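Local coordinates for protein diaminopropionate ammonia-lyase (Escherichia coli, PDB 4D9I) that catalyses the pyridoxal 5'-phosphate-dependent alpha,beta-elimination of both L- and D-2,3-diaminopropionate to pyruvate and ammonia, working as a homodimer, at residues B[118-123]-B[285-290]; B[149-154]-B[159-164]; B[228-231]-B[235-238]. One frame throughout, in Å; residues are numbered along the deposited sequence.

Contact 1 (B[118-123]-B[285-290]); sequences TTDGNH and IMAGLA. With TRS (2-amino-2-hydroxymethyl-propane-1,3-diol), chain D.
The side chain of D120 stands with CG between its own backbone N and carbonyl carbon (chi1 61°), and this carries the carboxylate across to the turn at G288. The site belongs to a fold type II PLP enzyme. D120 is the inferred proton acceptor for the L-isomer of the substrate. M286 to L289 form a type II beta turn, closed by the bond from L289 N to M286 O. G288 takes the third place of that turn with a positive phi, and its N-H points at the aspartate. G288 N donates to D120 OD1 over 2.8 Å, almost straight at 177°. The donor reaches the oxygen from above the carboxylate plane, 36° out of it. A287 lies alongside the same carboxylate, with its CA 3.5 Å from D120 OD1.

A Tris molecule is bound by both segments. Its O2 donates to D120 OD1, so this one oxygen accepts from both the turn and the ligand, which fixes the carboxylate between them. The Tris N donates to G288 O at 2.7 Å and to A290 O at 2.9 Å. D189 also binds the ligand.

Within segment 118-123, G121 N donates to T119 OG1 at 3.0 Å, an ST turn just before helix 122-133. N122 of that helix bonds to O3 of the PLP-lysine at position 77, which ties the segment to the cofactor. A290 N closes the network by donating to Tris O2 over 3.1 Å.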
loop_
_atom_site.group_PDB
_atom_site.type_symbol
_atom_site.label_atom_id
_atom_site.label_comp_id
_atom_site.label_asym_id
_atom_site.label_seq_id
_atom_site.Cartn_x
_atom_site.Cartn_y
_atom_site.Cartn_z
ATOM N N THR B 118 28.398 15.452 8.723
ATOM C CA THR B 118 28.233 14.360 7.757
ATOM C C THR B 118 26.925 13.603 8.018
ATOM O O THR B 118 26.551 13.369 9.166
ATOM C CB THR B 118 29.422 13.370 7.768
ATOM O OG1 THR B 118 30.564 13.987 7.163
ATOM C CG2 THR B 118 29.083 12.118 6.965
ATOM N N THR B 119 26.243 13.224 6.938
ATOM C CA THR B 119 24.958 12.564 7.024
ATOM C C THR B 119 24.657 11.725 5.787
ATOM O O THR B 119 25.163 11.991 4.689
ATOM C CB THR B 119 23.811 13.578 7.175
ATOM O OG1 THR B 119 22.605 12.882 7.552
ATOM C CG2 THR B 119 23.595 14.352 5.857
ATOM N N ASP B 120 23.814 10.719 5.962
ATOM C CA ASP B 120 23.343 9.976 4.796
ATOM C C ASP B 120 21.899 10.383 4.506
ATOM O O ASP B 120 21.235 9.794 3.656
ATOM C CB ASP B 120 23.501 8.467 5.006
ATOM C CG ASP B 120 22.692 7.957 6.181
ATOM O OD1 ASP B 120 22.786 6.745 6.487
ATOM O OD2 ASP B 120 21.962 8.769 6.797
ATOM N N GLY B 121 21.414 11.402 5.217
ATOM C CA GLY B 121 20.050 11.854 5.015
ATOM C C GLY B 121 19.442 12.724 6.089
ATOM O O GLY B 121 19.495 13.951 5.992
ATOM N N ASN B 122 18.867 12.098 7.112
ATOM C CA ASN B 122 18.026 12.809 8.090
ATOM C C ASN B 122 18.750 13.702 9.093
ATOM O O ASN B 122 18.311 14.821 9.386
ATOM C CB ASN B 122 17.142 11.810 8.832
ATOM C CG ASN B 122 16.215 11.075 7.893
ATOM O OD1 ASN B 122 15.709 11.660 6.937
ATOM N ND2 ASN B 122 15.986 9.805 8.161
ATOM N N HIS B 123 19.851 13.201 9.627
ATOM C CA HIS B 123 20.566 13.951 10.643
ATOM C C HIS B 123 21.016 15.304 10.151
ATOM O O HIS B 123 20.819 16.321 10.840
ATOM C CB HIS B 123 21.754 13.162 11.157
ATOM C CG HIS B 123 22.708 14.000 11.981
ATOM N ND1 HIS B 123 22.329 14.609 13.132
ATOM C CD2 HIS B 123 24.045 14.354 11.760
ATOM C CE1 HIS B 123 23.379 15.316 13.618
ATOM N NE2 HIS B 123 24.426 15.156 12.776
ATOM N N ILE B 285 24.434 0.408 2.756
ATOM C CA ILE B 285 23.457 0.327 3.868
ATOM C C ILE B 285 22.249 1.276 3.746
ATOM O O ILE B 285 22.419 2.451 3.400
ATOM C CB ILE B 285 24.171 0.582 5.221
ATOM C CG1 ILE B 285 25.270 -0.465 5.477
ATOM C CG2 ILE B 285 23.185 0.624 6.370
ATOM C CD1 ILE B 285 24.818 -1.913 5.376
ATOM N N MET B 286 21.046 0.767 4.041
ATOM C CA MET B 286 19.819 1.589 4.072
ATOM C C MET B 286 20.016 2.869 4.904
ATOM O O MET B 286 20.468 2.819 6.061
ATOM C CB MET B 286 18.591 0.787 4.558
ATOM C CG MET B 286 18.733 0.071 5.903
ATOM S SD MET B 286 17.305 -0.955 6.368
ATOM C CE MET B 286 17.607 -2.402 5.341
ATOM N N ALA B 287 19.698 4.008 4.295
ATOM C CA ALA B 287 20.005 5.314 4.880
ATOM C C ALA B 287 19.410 5.437 6.288
ATOM O O ALA B 287 18.256 5.070 6.517
ATOM C CB ALA B 287 19.515 6.433 3.966
ATOM N N GLY B 288 20.210 5.921 7.235
ATOM C CA GLY B 288 19.748 6.033 8.616
ATOM C C GLY B 288 20.285 4.940 9.519
ATOM O O GLY B 288 20.507 5.161 10.719
ATOM N N LEU B 289 20.522 3.758 8.962
ATOM C CA LEU B 289 21.005 2.661 9.800
ATOM C C LEU B 289 22.460 2.266 9.535
ATOM O O LEU B 289 22.832 1.108 9.742
ATOM C CB LEU B 289 20.047 1.453 9.747
ATOM C CG LEU B 289 18.616 1.709 10.248
ATOM C CD1 LEU B 289 17.733 0.482 10.031
ATOM C CD2 LEU B 289 18.557 2.178 11.697
ATOM N N ALA B 290 23.278 3.230 9.103
ATOM C CA ALA B 290 24.704 2.989 8.910
ATOM C C ALA B 290 25.401 2.914 10.262
ATOM O O ALA B 290 25.006 3.586 11.222
ATOM C CB ALA B 290 25.341 4.071 8.039
HETATM C C TRS D . 23.269 7.122 11.271
HETATM C C1 TRS D . 24.272 7.695 12.276
HETATM C C2 TRS D . 23.744 7.224 9.822
HETATM C C3 TRS D . 21.981 7.885 11.483
HETATM N N TRS D . 23.028 5.682 11.549
HETATM O O1 TRS D . 25.524 7.030 12.122
HETATM O O2 TRS D . 22.949 6.358 8.987
HETATM O O3 TRS D . 22.221 9.276 11.251
#

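Contact 2 (B[149-154]-B[159-164]); sequences ERVDAI and AECIVT
This is apolar packing of a helix on the edge strand of the smaller, four-stranded parallel sheet. Helix 148-155 leads into strand 160-163 through a short connection. The two short axes run nearly antiparallel, at 157°, and come within 8.2 Å of each other. That leaves room for one layer of side chains between them.

I154 and V151, one turn apart on the helix, supply its side of that layer. I154 sends down its CG2 branch, which is anti to the backbone N and beside the carbonyl carbon. This methyl rests against C161 CB at 3.7 Å. It also meets A159 CB at 4.1 Å, so one methyl touches both C161 and A159, the residue just before the strand. C161 SG lies between the two helix residues, 4.1 Å from V151 CG1 as well as from I154 CG2. The sulfur takes part here as an apolar group.

V151 uses its two branches for different neighbours. CG1 goes to the cysteine, while CG2 touches V163 CG2 at 3.6 Å. The side chains of V151 and V163 cross at about a right angle. E160 and I162 alternate with the inward residues and point their CB atoms away from the helix.

Strand 137-142 continues the floor: M142 touches both V151 and C161, and I140 touches I154. Backbone bonds from E160 and I162 to that strand hold the edge strand in the sheet. With strand 137-142 before the helix and strand 160-163 after it, the packing is that of a beta-alpha-beta crossover in a parallel alpha/beta domain.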
loop_
_atom_site.group_PDB
_atom_site.type_symbol
_atom_site.label_atom_id
_atom_site.label_comp_id
_atom_site.label_asym_id
_atom_site.label_seq_id
_atom_site.Cartn_x
_atom_site.Cartn_y
_atom_site.Cartn_z
ATOM N N GLU B 149 17.664 13.542 -4.081
ATOM C CA GLU B 149 16.569 14.172 -3.343
ATOM C C GLU B 149 16.983 14.617 -1.946
ATOM O O GLU B 149 16.579 15.683 -1.489
ATOM C CB GLU B 149 15.356 13.244 -3.237
ATOM C CG GLU B 149 14.135 13.928 -2.635
ATOM C CD GLU B 149 12.934 13.007 -2.457
ATOM O OE1 GLU B 149 12.967 11.857 -2.921
ATOM O OE2 GLU B 149 11.947 13.454 -1.853
ATOM N N ARG B 150 17.777 13.795 -1.270
ATOM C CA ARG B 150 18.201 14.113 0.085
ATOM C C ARG B 150 19.214 15.276 0.083
ATOM O O ARG B 150 19.173 16.150 0.965
ATOM C CB ARG B 150 18.758 12.873 0.787
ATOM C CG ARG B 150 17.733 11.781 1.030
ATOM C CD ARG B 150 18.364 10.572 1.700
ATOM N NE ARG B 150 17.327 9.676 2.188
ATOM C CZ ARG B 150 17.183 8.397 1.848
ATOM N NH1 ARG B 150 18.035 7.797 1.028
ATOM N NH2 ARG B 150 16.183 7.708 2.371
ATOM N N VAL B 151 20.094 15.289 -0.917
ATOM C CA VAL B 151 21.013 16.405 -1.169
ATOM C C VAL B 151 20.200 17.684 -1.326
ATOM O O VAL B 151 20.433 18.678 -0.639
ATOM C CB VAL B 151 21.859 16.157 -2.446
ATOM C CG1 VAL B 151 22.673 17.387 -2.814
ATOM C CG2 VAL B 151 22.749 14.937 -2.264
ATOM N N ASP B 152 19.211 17.616 -2.214
ATOM C CA ASP B 152 18.355 18.751 -2.515
ATOM C C ASP B 152 17.557 19.242 -1.299
ATOM O O ASP B 152 17.375 20.450 -1.137
ATOM C CB ASP B 152 17.464 18.434 -3.734
ATOM C CG ASP B 152 18.264 18.407 -5.048
ATOM O OD1 ASP B 152 19.433 18.844 -5.041
ATOM O OD2 ASP B 152 17.738 17.937 -6.086
ATOM N N ALA B 153 17.120 18.326 -0.435
ATOM C CA ALA B 153 16.400 18.694 0.799
ATOM C C ALA B 153 17.263 19.592 1.672
ATOM O O ALA B 153 16.786 20.540 2.277
ATOM C CB ALA B 153 15.981 17.456 1.588
ATOM N N ILE B 154 18.545 19.285 1.718
ATOM C CA ILE B 154 19.495 20.081 2.495
ATOM C C ILE B 154 19.794 21.438 1.840
ATOM O O ILE B 154 19.732 22.482 2.503
ATOM C CB ILE B 154 20.743 19.243 2.811
ATOM C CG1 ILE B 154 20.349 18.170 3.859
ATOM C CG2 ILE B 154 21.876 20.127 3.326
ATOM C CD1 ILE B 154 21.218 16.931 3.861
ATOM N N ALA B 159 21.695 25.558 3.316
ATOM C CA ALA B 159 22.963 25.026 3.779
ATOM C C ALA B 159 23.765 24.555 2.576
ATOM O O ALA B 159 23.190 24.273 1.534
ATOM C CB ALA B 159 22.699 23.852 4.723
ATOM N N GLU B 160 25.082 24.455 2.717
ATOM C CA GLU B 160 25.897 23.852 1.669
ATOM C C GLU B 160 25.792 22.356 1.816
ATOM O O GLU B 160 25.578 21.837 2.929
ATOM C CB GLU B 160 27.364 24.253 1.776
ATOM C CG GLU B 160 27.606 25.618 2.389
ATOM C CD GLU B 160 27.501 26.754 1.399
ATOM O OE1 GLU B 160 28.287 27.714 1.536
ATOM O OE2 GLU B 160 26.638 26.696 0.497
ATOM N N CYS B 161 25.925 21.652 0.697
ATOM C CA CYS B 161 25.855 20.199 0.725
ATOM C C CYS B 161 26.730 19.573 -0.353
ATOM O O CYS B 161 26.461 19.698 -1.552
ATOM C CB CYS B 161 24.414 19.713 0.609
ATOM S SG CYS B 161 24.270 17.938 0.892
ATOM N N ILE B 162 27.770 18.886 0.101
ATOM C CA ILE B 162 28.817 18.358 -0.761
ATOM C C ILE B 162 28.753 16.834 -0.729
ATOM O O ILE B 162 28.791 16.228 0.345
ATOM C CB ILE B 162 30.206 18.869 -0.307
ATOM C CG1 ILE B 162 30.396 20.356 -0.672
ATOM C CG2 ILE B 162 31.341 18.076 -0.952
ATOM C CD1 ILE B 162 30.177 21.348 0.461
ATOM N N VAL B 163 28.607 16.224 -1.904
ATOM C CA VAL B 163 28.631 14.768 -2.029
ATOM C C VAL B 163 30.071 14.358 -2.315
ATOM O O VAL B 163 30.645 14.757 -3.329
ATOM C CB VAL B 163 27.697 14.251 -3.155
ATOM C CG1 VAL B 163 27.691 12.725 -3.206
ATOM C CG2 VAL B 163 26.281 14.776 -2.968
ATOM N N THR B 164 30.651 13.576 -1.411
ATOM C CA THR B 164 32.044 13.160 -1.538
ATOM C C THR B 164 32.180 11.888 -2.372
ATOM O O THR B 164 31.200 11.385 -2.920
ATOM C CB THR B 164 32.715 12.957 -0.164
ATOM O OG1 THR B 164 32.301 11.705 0.399
ATOM C CG2 THR B 164 32.370 14.110 0.792
#

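Contact 3 (B[228-231]-B[235-238]); sequences LLQA and AMAG
Apolar contacts make up most of the join between strand 226-230 and the first turn of helix 235-248. L229 and A237 face each other, with their CB atoms 4.0 Å apart. L229 CG lies anti to the carbonyl carbon and beside the backbone N (chi1 -65°), and the fork beyond it straddles two helix residues. CD1 lies by the backbone of A237, 3.9 Å from A237 O. CD2 touches M236 SD at 3.9 Å, where the leucine and methionine side chains cross obliquely. A231 CB adds a looser contact to A237 CB at 4.3 Å. The small side chain of A237 lets the helix come close to the strand.

The end of M236 also meets polar atoms. Its chain bends at both chi2 (-80°) and chi3 (-75°), which folds the methyl back over the strand end. M236 CE then sits 3.4 Å from Q230 O and 3.6 Å from Q230 OE1. These are packing contacts. The amide of Q230 is held from its other end, because NE2 donates to the carbonyl oxygens of S339 and I374.

One water makes the polar bridge. It donates to Q230 O over 2.8 Å and accepts from A237 N. It therefore serves a carbonyl at the strand end and an N-H in the first turn of the helix.

M236 N donates to phosphate oxygen OP2 of the PLP-lysine at position 77. The helix start thus binds the cofactor phosphate, consistent with the strand-turn-helix phosphate-binding element of fold type II PLP enzymes.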
loop_
_atom_site.group_PDB
_atom_site.type_symbol
_atom_site.label_atom_id
_atom_site.label_comp_id
_atom_site.label_asym_id
_atom_site.label_seq_id
_atom_site.Cartn_x
_atom_site.Cartn_y
_atom_site.Cartn_z
ATOM N N LEU B 228 10.467 -2.396 19.785
ATOM C CA LEU B 228 11.440 -2.668 18.751
ATOM C C LEU B 228 12.090 -1.356 18.363
ATOM O O LEU B 228 11.405 -0.375 18.042
ATOM C CB LEU B 228 10.808 -3.370 17.539
ATOM C CG LEU B 228 10.750 -4.906 17.722
ATOM C CD1 LEU B 228 9.629 -5.296 18.680
ATOM C CD2 LEU B 228 10.578 -5.651 16.397
ATOM N N LEU B 229 13.412 -1.340 18.406
ATOM C CA LEU B 229 14.156 -0.136 18.118
ATOM C C LEU B 229 15.222 -0.434 17.065
ATOM O O LEU B 229 16.175 -1.178 17.326
ATOM C CB LEU B 229 14.790 0.412 19.425
ATOM C CG LEU B 229 13.830 0.907 20.525
ATOM C CD1 LEU B 229 14.584 1.184 21.834
ATOM C CD2 LEU B 229 13.081 2.157 20.060
ATOM N N GLN B 230 15.070 0.151 15.884
ATOM C CA GLN B 230 16.082 0.023 14.839
ATOM C C GLN B 230 17.318 0.831 15.223
ATOM O O GLN B 230 17.195 1.895 15.824
ATOM C CB GLN B 230 15.552 0.449 13.458
ATOM C CG GLN B 230 15.026 1.881 13.334
ATOM C CD GLN B 230 13.541 1.977 13.675
ATOM O OE1 GLN B 230 13.164 1.867 14.833
ATOM N NE2 GLN B 230 12.705 2.173 12.667
ATOM N N ALA B 231 18.502 0.325 14.894
ATOM C CA ALA B 231 19.730 0.970 15.368
ATOM C C ALA B 231 20.803 1.057 14.318
ATOM O O ALA B 231 21.245 0.034 13.771
ATOM C CB ALA B 231 20.265 0.253 16.593
ATOM N N ALA B 235 22.156 5.806 18.589
ATOM C CA ALA B 235 21.856 7.049 19.325
ATOM C C ALA B 235 20.357 7.112 19.639
ATOM O O ALA B 235 19.969 7.355 20.780
ATOM C CB ALA B 235 22.333 8.292 18.566
ATOM N N MET B 236 19.516 6.868 18.629
ATOM C CA MET B 236 18.077 6.800 18.859
ATOM C C MET B 236 17.725 5.715 19.882
ATOM O O MET B 236 17.071 6.010 20.884
ATOM C CB MET B 236 17.277 6.592 17.562
ATOM C CG MET B 236 15.755 6.679 17.766
ATOM S SD MET B 236 14.940 5.200 18.432
ATOM C CE MET B 236 14.927 4.132 17.002
ATOM N N ALA B 237 18.138 4.469 19.627
ATOM C CA ALA B 237 17.804 3.359 20.549
ATOM C C ALA B 237 18.275 3.674 21.963
ATOM O O ALA B 237 17.536 3.482 22.925
ATOM C CB ALA B 237 18.390 2.025 20.063
ATOM N N GLY B 238 19.495 4.185 22.102
ATOM C CA GLY B 238 20.030 4.484 23.439
ATOM C C GLY B 238 19.168 5.517 24.159
ATOM O O GLY B 238 18.717 5.298 25.281
HETATM O O HOH W 1 18.872 3.635 17.222
#

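Contacts 2 and 3 follow one another along the chain, and both are nested inside the long loop closed by contact 1. Contact 2 belongs to the four-stranded parallel sheet, and contact 3 to the seven-stranded mixed sheet. Their centres are about 25 Å apart and they do not touch. Contact 1 touches both, with centres about 13 Å from contact 2 and 14 Å from contact 3. R150 packs on D120, G121 and A287, while L289 CD2 lies against Q230 and A231. Contact 1 thus joins parts built on the two sheets, with the active-site aspartate and the bound Tris at the join.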